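Local coordinates for hypothetical protein CC0527 (Caulobacter vibrioides, PDB 2O0Q) that is of unknown function, a DUF952-family protein whose family is grouped with the ADP-ribosyl clan, built around an antiparallel beta sheet, at residues A[9-13]-A[55-59]; A[66-71]-A[82-88]. One frame throughout, in Å; residues are numbered along the deposited sequence.

Interaction 1 of 2, residues A[9-13]-A[55-59]; sequences SRAEW and NLVLL
The backbone N of R10 gives its hydrogen to N55 O in a hydrogen bond of 3.0 Å whose N-H...O angle of 136° is well short of straight. The same oxygen lies 3.3 Å from R10 CB, bringing the first residue of helix 10-19 against the residue just before strand 56-62. S9 and L56 form an antiparallel non-hydrogen-bonded pair with diverging side chains. The helix start is tied within itself: S9 OG accepts from E12 N at 3.1 Å, while E12 OE1 accepts from both S9 N and the S9 hydroxyl on its anti side, somewhat out of the carboxylate plane.

One turn further, W13 points toward the strand; with CG anti to the backbone N (chi1 -177°) the indole is laid across V57 and L59. L59 CD2 sits over one face of its six-membered ring, 3.5 Å from the centroid, a CH-pi contact, and L59 CD1 reaches W13 CZ3. V57 CG1 packs against W13 CB at 3.7 Å and also meets the carbonyl oxygen of S9. Beyond the two segments, W13 NE1 is hydrogen-bonded to E96, and R10 makes salt bridges with D98 and D14. This is a capping box at a strand-to-helix junction, the helix packing on a face of the central antiparallel sheet.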
# COMPACT_ATOMS: atom_id res chain seq x y z
N SER A 9 8.51 2.85 0.26
CA SER A 9 9.76 3.25 -0.38
C SER A 9 10.43 2.07 -1.07
O SER A 9 10.18 0.91 -0.72
CB SER A 9 10.72 3.82 0.67
OG SER A 9 11.22 2.81 1.52
N ARG A 10 11.27 2.36 -2.05
CA ARG A 10 11.99 1.32 -2.78
C ARG A 10 12.86 0.54 -1.78
O ARG A 10 12.99 -0.68 -1.86
CB ARG A 10 12.85 1.95 -3.87
CG ARG A 10 13.95 1.06 -4.46
CD ARG A 10 13.42 -0.28 -4.95
NE ARG A 10 12.45 -0.15 -6.04
CZ ARG A 10 11.94 -1.19 -6.70
NH1 ARG A 10 12.31 -2.42 -6.38
NH2 ARG A 10 11.06 -1.00 -7.67
N ALA A 11 13.45 1.26 -0.83
CA ALA A 11 14.30 0.63 0.17
C ALA A 11 13.51 -0.43 0.94
O ALA A 11 13.97 -1.55 1.13
CB ALA A 11 14.84 1.67 1.14
N GLU A 12 12.31 -0.06 1.38
CA GLU A 12 11.48 -0.99 2.13
C GLU A 12 11.05 -2.19 1.31
O GLU A 12 10.99 -3.31 1.82
CB GLU A 12 10.27 -0.25 2.71
CG GLU A 12 10.66 0.67 3.87
CD GLU A 12 9.53 1.60 4.28
OE1 GLU A 12 9.08 2.39 3.43
OE2 GLU A 12 9.11 1.54 5.46
N TRP A 13 10.77 -1.97 0.03
CA TRP A 13 10.36 -3.07 -0.84
C TRP A 13 11.53 -4.02 -1.09
O TRP A 13 11.37 -5.24 -1.04
CB TRP A 13 9.81 -2.53 -2.16
CG TRP A 13 9.29 -3.59 -3.10
CD1 TRP A 13 9.53 -3.68 -4.44
CD2 TRP A 13 8.45 -4.71 -2.77
NE1 TRP A 13 8.90 -4.78 -4.97
CE2 TRP A 13 8.23 -5.43 -3.97
CE3 TRP A 13 7.86 -5.17 -1.59
CZ2 TRP A 13 7.44 -6.59 -4.02
CZ3 TRP A 13 7.08 -6.33 -1.63
CH2 TRP A 13 6.88 -7.03 -2.84
N ASN A 55 11.27 7.74 -5.53
CA ASN A 55 11.55 6.32 -5.48
C ASN A 55 10.51 5.51 -4.70
O ASN A 55 10.87 4.59 -3.96
CB ASN A 55 12.94 6.07 -4.89
CG ASN A 55 14.03 6.82 -5.62
OD1 ASN A 55 14.17 6.70 -6.84
ND2 ASN A 55 14.80 7.61 -4.88
N LEU A 56 9.24 5.86 -4.86
CA LEU A 56 8.18 5.14 -4.19
C LEU A 56 7.72 4.00 -5.09
O LEU A 56 7.82 4.08 -6.31
CB LEU A 56 6.98 6.05 -3.90
CG LEU A 56 7.12 7.12 -2.82
CD1 LEU A 56 5.84 7.96 -2.75
CD2 LEU A 56 7.41 6.46 -1.48
N VAL A 57 7.22 2.94 -4.47
CA VAL A 57 6.72 1.80 -5.22
C VAL A 57 5.28 1.52 -4.79
O VAL A 57 4.93 1.66 -3.62
CB VAL A 57 7.61 0.55 -5.02
CG1 VAL A 57 7.89 0.34 -3.56
CG2 VAL A 57 6.93 -0.69 -5.62
N LEU A 58 4.46 1.14 -5.76
CA LEU A 58 3.06 0.83 -5.52
C LEU A 58 2.88 -0.68 -5.65
O LEU A 58 3.23 -1.27 -6.67
CB LEU A 58 2.18 1.55 -6.55
CG LEU A 58 0.65 1.44 -6.52
CD1 LEU A 58 0.22 0.03 -6.84
CD2 LEU A 58 0.12 1.89 -5.17
N LEU A 59 2.34 -1.31 -4.60
CA LEU A 59 2.10 -2.75 -4.64
C LEU A 59 0.60 -2.98 -4.77
O LEU A 59 -0.18 -2.47 -3.97
CB LEU A 59 2.60 -3.44 -3.37
CG LEU A 59 4.05 -3.27 -2.90
CD1 LEU A 59 4.21 -3.96 -1.55
CD2 LEU A 59 5.03 -3.83 -3.93

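Interaction 2 of 2, residues A[66-71]-A[82-88]; sequences LGEDLK and PHLYRPL
Three backbone bonds join D69 and K71 to H83 and Y85. K71 and H83 form a hydrogen-bonded antiparallel pair, K71 N giving to H83 O at 2.8 Å and H83 N to K71 O at 2.7 Å. Y85 N adds a nearly straight bond (171°) to D69 O, and L70 with L84 makes the intervening non-hydrogen-bonded pair.

Charged groups meet at the open end of the hairpin and on the face that carries K71 and H83. R86 extends from CG to NE and sends NH2 to a lone pair of L66 O, 3.0 Å away, with the oxygen in the guanidinium plane. D69 OD2 also lies at the guanidinium edge, but its ion pair with NE is long at 3.7 Å, and the carboxylate is turned 77° from the guanidinium plane; E92 provides R86 NH2 with a further, acidic partner. K71 runs extended across the Y85 ring, placing NZ 4.0 Å from the centroid and almost on the ring normal, a cation-pi contact, while its CD touches CE1 at the rim. E73 accepts the Y85 hydroxyl in a hydrogen bond.

The face that carries L70 and L84 is apolar: L70 CD2 packs on P82 CB, and L84 CD1 lies near L70 CB and L66 CD1. A type I turn from G67 to L70 leads into the first strand, and an inverse gamma turn centred on Y85 follows the second, at the open end of the beta hairpin 70-74/80-84.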
# COMPACT_ATOMS: atom_id res chain seq x y z
N LEU A 66 -6.17 -13.17 0.67
CA LEU A 66 -5.42 -12.84 1.88
C LEU A 66 -5.93 -13.59 3.11
O LEU A 66 -5.16 -13.90 4.02
CB LEU A 66 -5.44 -11.34 2.15
CG LEU A 66 -4.52 -10.55 1.21
CD1 LEU A 66 -4.55 -9.07 1.57
CD2 LEU A 66 -3.10 -11.10 1.34
N GLY A 67 -7.22 -13.88 3.14
CA GLY A 67 -7.77 -14.60 4.27
C GLY A 67 -8.35 -13.75 5.38
O GLY A 67 -8.59 -12.55 5.20
N GLU A 68 -8.56 -14.37 6.53
CA GLU A 68 -9.14 -13.70 7.69
C GLU A 68 -8.30 -12.60 8.32
O GLU A 68 -8.83 -11.74 9.02
CB GLU A 68 -9.51 -14.73 8.76
CG GLU A 68 -8.33 -15.53 9.29
CD GLU A 68 -8.72 -16.46 10.43
OE1 GLU A 68 -9.67 -17.26 10.25
OE2 GLU A 68 -8.09 -16.39 11.50
N ASP A 69 -6.99 -12.63 8.10
CA ASP A 69 -6.13 -11.61 8.70
C ASP A 69 -6.32 -10.24 8.06
O ASP A 69 -5.77 -9.24 8.54
CB ASP A 69 -4.66 -12.03 8.64
CG ASP A 69 -4.33 -13.12 9.65
OD1 ASP A 69 -4.75 -12.99 10.82
OD2 ASP A 69 -3.63 -14.09 9.28
N LEU A 70 -7.08 -10.19 6.97
CA LEU A 70 -7.37 -8.92 6.31
C LEU A 70 -8.68 -8.43 6.89
O LEU A 70 -9.72 -9.08 6.73
CB LEU A 70 -7.52 -9.10 4.80
CG LEU A 70 -7.44 -7.84 3.91
CD1 LEU A 70 -8.34 -8.05 2.70
CD2 LEU A 70 -7.85 -6.59 4.65
N LYS A 71 -8.65 -7.29 7.57
CA LYS A 71 -9.85 -6.74 8.16
C LYS A 71 -10.18 -5.42 7.49
O LYS A 71 -9.28 -4.59 7.26
CB LYS A 71 -9.66 -6.51 9.66
CG LYS A 71 -9.25 -7.74 10.46
CD LYS A 71 -9.06 -7.39 11.93
CE LYS A 71 -8.57 -8.58 12.74
NZ LYS A 71 -8.27 -8.21 14.16
N PRO A 82 -8.69 -1.49 4.16
CA PRO A 82 -8.18 -2.84 4.35
C PRO A 82 -6.94 -2.80 5.24
O PRO A 82 -5.96 -2.13 4.92
CB PRO A 82 -7.87 -3.30 2.93
CG PRO A 82 -7.46 -2.04 2.25
CD PRO A 82 -8.44 -1.01 2.78
N HIS A 83 -7.01 -3.51 6.37
CA HIS A 83 -5.92 -3.60 7.34
C HIS A 83 -5.47 -5.06 7.44
O HIS A 83 -6.27 -5.93 7.81
CB HIS A 83 -6.39 -3.10 8.71
CG HIS A 83 -6.75 -1.65 8.76
ND1 HIS A 83 -6.34 -0.74 7.81
CD2 HIS A 83 -7.42 -0.93 9.69
CE1 HIS A 83 -6.74 0.48 8.16
NE2 HIS A 83 -7.40 0.38 9.30
N LEU A 84 -4.20 -5.33 7.14
CA LEU A 84 -3.68 -6.70 7.19
C LEU A 84 -2.92 -6.94 8.49
O LEU A 84 -1.84 -6.38 8.71
CB LEU A 84 -2.76 -6.97 5.99
CG LEU A 84 -2.23 -8.41 5.87
CD1 LEU A 84 -3.40 -9.38 5.72
CD2 LEU A 84 -1.29 -8.52 4.68
N TYR A 85 -3.49 -7.79 9.34
CA TYR A 85 -2.90 -8.09 10.64
C TYR A 85 -1.88 -9.22 10.59
O TYR A 85 -1.95 -10.18 11.37
CB TYR A 85 -4.00 -8.40 11.65
CG TYR A 85 -4.77 -7.17 12.07
CD1 TYR A 85 -5.64 -6.52 11.18
CD2 TYR A 85 -4.60 -6.62 13.34
CE1 TYR A 85 -6.31 -5.35 11.56
CE2 TYR A 85 -5.26 -5.46 13.72
CZ TYR A 85 -6.11 -4.83 12.84
OH TYR A 85 -6.75 -3.69 13.25
N ARG A 86 -0.92 -9.09 9.68
CA ARG A 86 0.16 -10.05 9.50
C ARG A 86 1.04 -9.52 8.38
O ARG A 86 0.59 -8.70 7.58
CB ARG A 86 -0.38 -11.43 9.11
CG ARG A 86 -1.04 -11.51 7.73
CD ARG A 86 -1.33 -12.98 7.38
NE ARG A 86 -2.05 -13.17 6.12
CZ ARG A 86 -1.54 -12.98 4.91
NH1 ARG A 86 -0.28 -12.58 4.75
NH2 ARG A 86 -2.29 -13.20 3.84
N PRO A 87 2.30 -9.96 8.31
CA PRO A 87 3.15 -9.46 7.23
C PRO A 87 2.61 -9.85 5.85
O PRO A 87 1.93 -10.87 5.71
CB PRO A 87 4.51 -10.08 7.54
CG PRO A 87 4.17 -11.29 8.36
CD PRO A 87 3.06 -10.81 9.24
N LEU A 88 2.89 -9.02 4.85
CA LEU A 88 2.44 -9.29 3.49
C LEU A 88 3.51 -10.09 2.77
O LEU A 88 4.65 -9.65 2.65
CB LEU A 88 2.17 -7.99 2.74
CG LEU A 88 1.81 -8.06 1.26
CD1 LEU A 88 0.43 -8.69 1.10
CD2 LEU A 88 1.84 -6.67 0.67

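Both interactions reach the six-stranded antiparallel sheet, from opposite sides of the chain's centre, with their own centres about 19 Å apart. Interaction 1 seats a helix on strand 56-62, and its aliphatic-aromatic packing is largely buried; a single backbone bond spans its two segments. Interaction 2 instead pairs two neighbouring strands, with 70-74 at the sheet's margin, and relies on a backbone ladder plus arginine-carbonyl and lysine-tyrosine contacts, with apolar packing on the L70/L84 side. It lies nearer the surface: K71 is exposed and D69, Y85 and R86 partly so, while L66, L84 and L88 are buried. The two contacts touch where L59 CD1 packs on L88 CD2 at 4.2 Å.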